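Local structure of xylooligosaccharide oxidase (Myceliophthora thermophila, 5L6G) at residues A[244-249]-A[356-361]; A[350-355]-A[434-439]. The protein oxidises xylooligosaccharides and related sugars at C1 to lactones, using a bicovalently bound FAD and passing the electrons to oxygen to give hydrogen peroxide. All blocks are in the same frame, centred on the assembly; numbering follows the deposited sequence.

Contact 1. Residues A[244-249]-A[356-361]; sequences TNSSNV and VLERVA. With NAG (2-acetamido-2-deoxy-beta-D-glucopyranose), chain F.
Ser246 and Val249, almost one turn apart at the start of helix 246-261, both rest on the methyl of Ala361. Just before them, Asn245 does two jobs: its ND2 carries the N-linked NAG, while OD1 takes the backbone N-H of Asn248 at 3.0 Å as an N-cap. With CG tucked between backbone N and carbonyl carbon (chi1 59°), the amide turns back over the first helical turn. Ser246 lays its CB 4.0 Å from Ala361 CB, and its carbonyl O also meets that methyl. Ser247, the serine of the Asn-Ser-Ser sequon, accepts a weak bond at OG from the sugar's N2. Asn248 holds the sugar at its hydroxymethyl arm: ND2 gives a bond of 2.8 Å to NAG O6 and is also bonded to Pro242 O. With an alanine here, both oxygens lose this donor, and the sugar would probably swing more freely about its link. Val249 CG1, anti to the backbone N (chi1 170°), ends 3.6 Å from Ala361 CB; its other neighbours include Trp243. This is close helix-helix packing through an alanine methyl, a serine and a valine, at a glycosylated, asparagine-capped helix start beside the large antiparallel sheet of this FAD-linked oxidase family's substrate domain.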
loop_
_atom_site.group_PDB
_atom_site.type_symbol
_atom_site.label_atom_id
_atom_site.label_comp_id
_atom_site.label_asym_id
_atom_site.label_seq_id
_atom_site.Cartn_x
_atom_site.Cartn_y
_atom_site.Cartn_z
ATOM N N THR A 244 14.072 -15.634 -19.742
ATOM C CA THR A 244 13.547 -16.973 -19.997
ATOM C C THR A 244 14.510 -18.056 -19.540
ATOM O O THR A 244 14.209 -19.228 -19.668
ATOM C CB THR A 244 13.322 -17.179 -21.498
ATOM O OG1 THR A 244 14.477 -16.704 -22.204
ATOM C CG2 THR A 244 12.080 -16.417 -21.954
ATOM N N ASN A 245 15.683 -17.672 -19.052
ATOM C CA ASN A 245 16.514 -18.606 -18.311
ATOM C C ASN A 245 17.244 -17.877 -17.193
ATOM O O ASN A 245 17.247 -16.641 -17.139
ATOM C CB ASN A 245 17.475 -19.361 -19.219
ATOM C CG ASN A 245 18.407 -18.453 -19.975
ATOM O OD1 ASN A 245 18.692 -17.342 -19.551
ATOM N ND2 ASN A 245 18.909 -18.952 -21.123
ATOM N N SER A 246 17.828 -18.647 -16.285
ATOM C CA SER A 246 18.406 -18.071 -15.078
ATOM C C SER A 246 19.535 -17.092 -15.405
ATOM O O SER A 246 19.634 -16.050 -14.768
ATOM C CB SER A 246 18.895 -19.162 -14.114
ATOM O OG SER A 246 19.929 -19.902 -14.708
ATOM N N SER A 247 20.385 -17.414 -16.372
ATOM C CA SER A 247 21.519 -16.538 -16.659
ATOM C C SER A 247 21.040 -15.174 -17.182
ATOM O O SER A 247 21.607 -14.142 -16.818
ATOM C CB SER A 247 22.544 -17.184 -17.608
ATOM O OG SER A 247 21.974 -17.469 -18.862
ATOM N N ASN A 248 19.988 -15.162 -18.003
ATOM C CA ASN A 248 19.439 -13.911 -18.505
ATOM C C ASN A 248 18.866 -13.065 -17.401
ATOM O O ASN A 248 18.999 -11.848 -17.439
ATOM C CB ASN A 248 18.354 -14.144 -19.546
ATOM C CG ASN A 248 18.926 -14.514 -20.903
ATOM O OD1 ASN A 248 20.131 -14.711 -21.048
ATOM N ND2 ASN A 248 18.069 -14.562 -21.908
ATOM N N VAL A 249 18.229 -13.701 -16.417
ATOM C CA VAL A 249 17.652 -12.948 -15.307
ATOM C C VAL A 249 18.774 -12.320 -14.503
ATOM O O VAL A 249 18.715 -11.146 -14.117
ATOM C CB VAL A 249 16.807 -13.853 -14.366
ATOM C CG1 VAL A 249 16.427 -13.115 -13.099
ATOM C CG2 VAL A 249 15.557 -14.367 -15.087
ATOM N N VAL A 356 22.570 -14.427 -4.638
ATOM C CA VAL A 356 21.139 -14.297 -4.422
ATOM C C VAL A 356 20.407 -14.121 -5.751
ATOM O O VAL A 356 19.365 -14.729 -5.962
ATOM C CB VAL A 356 20.806 -13.129 -3.470
ATOM C CG1 VAL A 356 19.307 -12.873 -3.400
ATOM C CG2 VAL A 356 21.370 -13.408 -2.089
ATOM N N LEU A 357 20.919 -13.285 -6.651
ATOM C CA LEU A 357 20.312 -13.214 -7.975
ATOM C C LEU A 357 20.153 -14.634 -8.566
ATOM O O LEU A 357 19.098 -14.983 -9.104
ATOM C CB LEU A 357 21.145 -12.343 -8.910
ATOM C CG LEU A 357 21.095 -10.849 -8.615
ATOM C CD1 LEU A 357 22.017 -10.062 -9.517
ATOM C CD2 LEU A 357 19.674 -10.348 -8.768
ATOM N N GLU A 358 21.187 -15.453 -8.450
ATOM C CA GLU A 358 21.142 -16.792 -9.030
ATOM C C GLU A 358 20.067 -17.659 -8.389
ATOM O O GLU A 358 19.321 -18.346 -9.088
ATOM C CB GLU A 358 22.502 -17.474 -8.910
ATOM C CG GLU A 358 23.573 -16.835 -9.785
ATOM C CD GLU A 358 23.568 -17.313 -11.236
ATOM O OE1 GLU A 358 22.691 -18.135 -11.630
ATOM O OE2 GLU A 358 24.447 -16.808 -11.993
ATOM N N ARG A 359 19.978 -17.622 -7.065
ATOM C CA ARG A 359 18.970 -18.430 -6.385
ATOM C C ARG A 359 17.545 -17.958 -6.718
ATOM O O ARG A 359 16.651 -18.757 -6.952
ATOM C CB ARG A 359 19.241 -18.455 -4.885
ATOM C CG ARG A 359 20.600 -19.087 -4.570
ATOM C CD ARG A 359 20.907 -19.141 -3.078
ATOM N NE ARG A 359 20.572 -17.882 -2.400
ATOM C CZ ARG A 359 19.800 -17.750 -1.314
ATOM N NH1 ARG A 359 19.259 -18.807 -0.690
ATOM N NH2 ARG A 359 19.589 -16.542 -0.813
ATOM N N VAL A 360 17.343 -16.650 -6.732
ATOM C CA VAL A 360 16.052 -16.047 -7.082
ATOM C C VAL A 360 15.676 -16.368 -8.520
ATOM O O VAL A 360 14.517 -16.695 -8.815
ATOM C CB VAL A 360 16.108 -14.511 -6.850
ATOM C CG1 VAL A 360 14.919 -13.782 -7.481
ATOM C CG2 VAL A 360 16.210 -14.219 -5.356
ATOM N N ALA A 361 16.658 -16.281 -9.418
ATOM C CA ALA A 361 16.439 -16.592 -10.832
ATOM C C ALA A 361 16.120 -18.063 -11.046
ATOM O O ALA A 361 15.233 -18.401 -11.823
ATOM C CB ALA A 361 17.659 -16.205 -11.652
HETATM C C1 NAG F . 19.834 -18.240 -21.981
HETATM C C2 NAG F . 21.022 -19.118 -22.401
HETATM C C3 NAG F . 21.938 -18.388 -23.364
HETATM C C4 NAG F . 21.133 -17.826 -24.519
HETATM C C5 NAG F . 20.008 -16.947 -23.962
HETATM C C6 NAG F . 19.123 -16.410 -25.069
HETATM C C7 NAG F . 21.800 -20.732 -20.735
HETATM C C8 NAG F . 22.757 -20.992 -19.611
HETATM N N2 NAG F . 21.866 -19.522 -21.295
HETATM O O3 NAG F . 22.925 -19.298 -23.796
HETATM O O4 NAG F . 21.996 -17.061 -25.320
HETATM O O5 NAG F . 19.178 -17.720 -23.119
HETATM O O6 NAG F . 18.278 -15.418 -24.539
HETATM O O7 NAG F . 21.010 -21.611 -21.086
#

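Contact 2. Residues A[350-355]-A[434-439]; sequences SALPPD and HAFTGG
Leu352 reaches Phe436 with a single methyl: CD1 lies 3.7 Å from CE2, with CD2 of the ring almost as near. The leucine is extended at its outer torsion, CD1 anti to CA (chi2 -178°), which carries that methyl out to the ring. Phe436 has CG beside its own backbone N (chi1 -66°), sending the ring off helix 426-437 toward the leucine and toward Trp253 of helix 246-261; it also makes an edge-to-face stack with Tyr411. Both side chains thus belong to the apolar layer where three helices pack next to the large antiparallel sheet of the substrate domain, Phe436 touching Leu347 on strand 341-349. Residues 350-353 form the link from that strand to helix 354-368, with Pro353 as N-cap residue and Pro354 opening the first turn. The Pro353 ring puts CG 3.9 Å from Gly439 O. Gly439 O also accepts from a water at 2.6 Å, and the same water donates to Asp355 OD2 at 2.8 Å, bridging Asp355 to Gly439. A CB on Gly439 would lie 3.7 Å from Asp355 OD2, at ordinary contact distance. Leu352 O accepts a bond from Gln257 NE2 on helix 246-261.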
loop_
_atom_site.group_PDB
_atom_site.type_symbol
_atom_site.label_atom_id
_atom_site.label_comp_id
_atom_site.label_asym_id
_atom_site.label_seq_id
_atom_site.Cartn_x
_atom_site.Cartn_y
_atom_site.Cartn_z
ATOM N N SER A 350 17.915 -4.300 -0.550
ATOM C CA SER A 350 19.035 -3.598 -1.162
ATOM C C SER A 350 19.261 -4.154 -2.563
ATOM O O SER A 350 18.483 -4.973 -3.054
ATOM C CB SER A 350 20.275 -3.845 -0.306
ATOM O OG SER A 350 20.535 -5.246 -0.222
ATOM N N ALA A 351 20.337 -3.722 -3.212
ATOM C CA ALA A 351 20.854 -4.483 -4.345
ATOM C C ALA A 351 21.120 -5.922 -3.873
ATOM O O ALA A 351 21.379 -6.171 -2.705
ATOM C CB ALA A 351 22.111 -3.853 -4.905
ATOM N N LEU A 352 21.021 -6.865 -4.789
ATOM C CA LEU A 352 21.172 -8.275 -4.468
ATOM C C LEU A 352 22.552 -8.766 -4.892
ATOM O O LEU A 352 22.991 -8.486 -5.999
ATOM C CB LEU A 352 20.097 -9.064 -5.213
ATOM C CG LEU A 352 18.660 -8.663 -4.867
ATOM C CD1 LEU A 352 17.658 -9.516 -5.616
ATOM C CD2 LEU A 352 18.437 -8.748 -3.383
ATOM N N PRO A 353 23.246 -9.491 -4.011
ATOM C CA PRO A 353 24.470 -10.106 -4.435
ATOM C C PRO A 353 24.189 -11.150 -5.533
ATOM O O PRO A 353 23.095 -11.716 -5.572
ATOM C CB PRO A 353 25.033 -10.717 -3.151
ATOM C CG PRO A 353 23.937 -10.784 -2.193
ATOM C CD PRO A 353 22.883 -9.816 -2.620
ATOM N N PRO A 354 25.134 -11.353 -6.451
ATOM C CA PRO A 354 24.897 -12.277 -7.562
ATOM C C PRO A 354 24.490 -13.699 -7.140
ATOM O O PRO A 354 23.700 -14.312 -7.826
ATOM C CB PRO A 354 26.228 -12.265 -8.297
ATOM C CG PRO A 354 26.708 -10.866 -8.106
ATOM C CD PRO A 354 26.339 -10.523 -6.688
ATOM N N ASP A 355 25.018 -14.183 -6.020
ATOM C CA ASP A 355 24.622 -15.481 -5.445
ATOM C C ASP A 355 23.112 -15.532 -5.159
ATOM O O ASP A 355 22.457 -16.541 -5.442
ATOM C CB ASP A 355 25.433 -15.796 -4.167
ATOM C CG ASP A 355 25.616 -14.562 -3.236
ATOM O OD1 ASP A 355 26.351 -13.621 -3.635
ATOM O OD2 ASP A 355 25.050 -14.538 -2.120
ATOM N N HIS A 434 12.457 -16.940 0.578
ATOM C CA HIS A 434 13.647 -17.578 1.141
ATOM C C HIS A 434 14.882 -17.462 0.234
ATOM O O HIS A 434 15.990 -17.325 0.720
ATOM C CB HIS A 434 13.377 -19.039 1.428
ATOM C CG HIS A 434 14.440 -19.699 2.250
ATOM N ND1 HIS A 434 14.474 -19.614 3.625
ATOM C CD2 HIS A 434 15.479 -20.494 1.897
ATOM C CE1 HIS A 434 15.502 -20.308 4.084
ATOM N NE2 HIS A 434 16.126 -20.856 3.057
ATOM N N ALA A 435 14.684 -17.505 -1.080
ATOM C CA ALA A 435 15.791 -17.349 -2.024
ATOM C C ALA A 435 16.441 -15.969 -1.894
ATOM O O ALA A 435 17.637 -15.823 -2.150
ATOM C CB ALA A 435 15.330 -17.579 -3.467
ATOM N N PHE A 436 15.667 -14.958 -1.516
ATOM C CA PHE A 436 16.226 -13.626 -1.266
ATOM C C PHE A 436 16.871 -13.565 0.113
ATOM O O PHE A 436 18.035 -13.174 0.269
ATOM C CB PHE A 436 15.156 -12.516 -1.334
ATOM C CG PHE A 436 14.536 -12.288 -2.695
ATOM C CD1 PHE A 436 13.491 -13.081 -3.149
ATOM C CD2 PHE A 436 14.939 -11.210 -3.486
ATOM C CE1 PHE A 436 12.881 -12.831 -4.355
ATOM C CE2 PHE A 436 14.334 -10.950 -4.697
ATOM C CZ PHE A 436 13.310 -11.759 -5.144
ATOM N N THR A 437 16.106 -13.947 1.136
ATOM C CA THR A 437 16.485 -13.619 2.505
ATOM C C THR A 437 17.630 -14.491 3.021
ATOM O O THR A 437 18.333 -14.081 3.938
ATOM C CB THR A 437 15.282 -13.679 3.472
ATOM O OG1 THR A 437 14.725 -14.993 3.468
ATOM C CG2 THR A 437 14.211 -12.665 3.065
ATOM N N GLY A 438 17.838 -15.657 2.406
ATOM C CA GLY A 438 18.955 -16.529 2.750
ATOM C C GLY A 438 20.307 -15.865 2.546
ATOM O O GLY A 438 21.278 -16.197 3.230
ATOM N N GLY A 439 20.376 -14.903 1.626
ATOM C CA GLY A 439 21.630 -14.260 1.295
ATOM C C GLY A 439 21.725 -12.798 1.667
ATOM O O GLY A 439 22.663 -12.139 1.245
HETATM O O HOH W 1 24.943 -13.034 0.285
#

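Both contacts use helix 354-368: contact 1 joins it to the start of helix 246-261, and contact 2 joins its first turn and the preceding loop to residues 434-439. Their centres lie 11 Å apart, and Val360 CG1 meets Phe436 CZ at 3.5 Å between them. Each is half buried, but contact 1 sits farther out, about 27 Å from the chain's centre to its own against 23 Å, and pairs close aliphatic packing with a glycan on its outer flank. Contact 2 combines a leucine-phenylalanine core with a water bridge at its polar rim, and its Phe436 side chain lies about 11 Å from that of the substrate-binding Glu412.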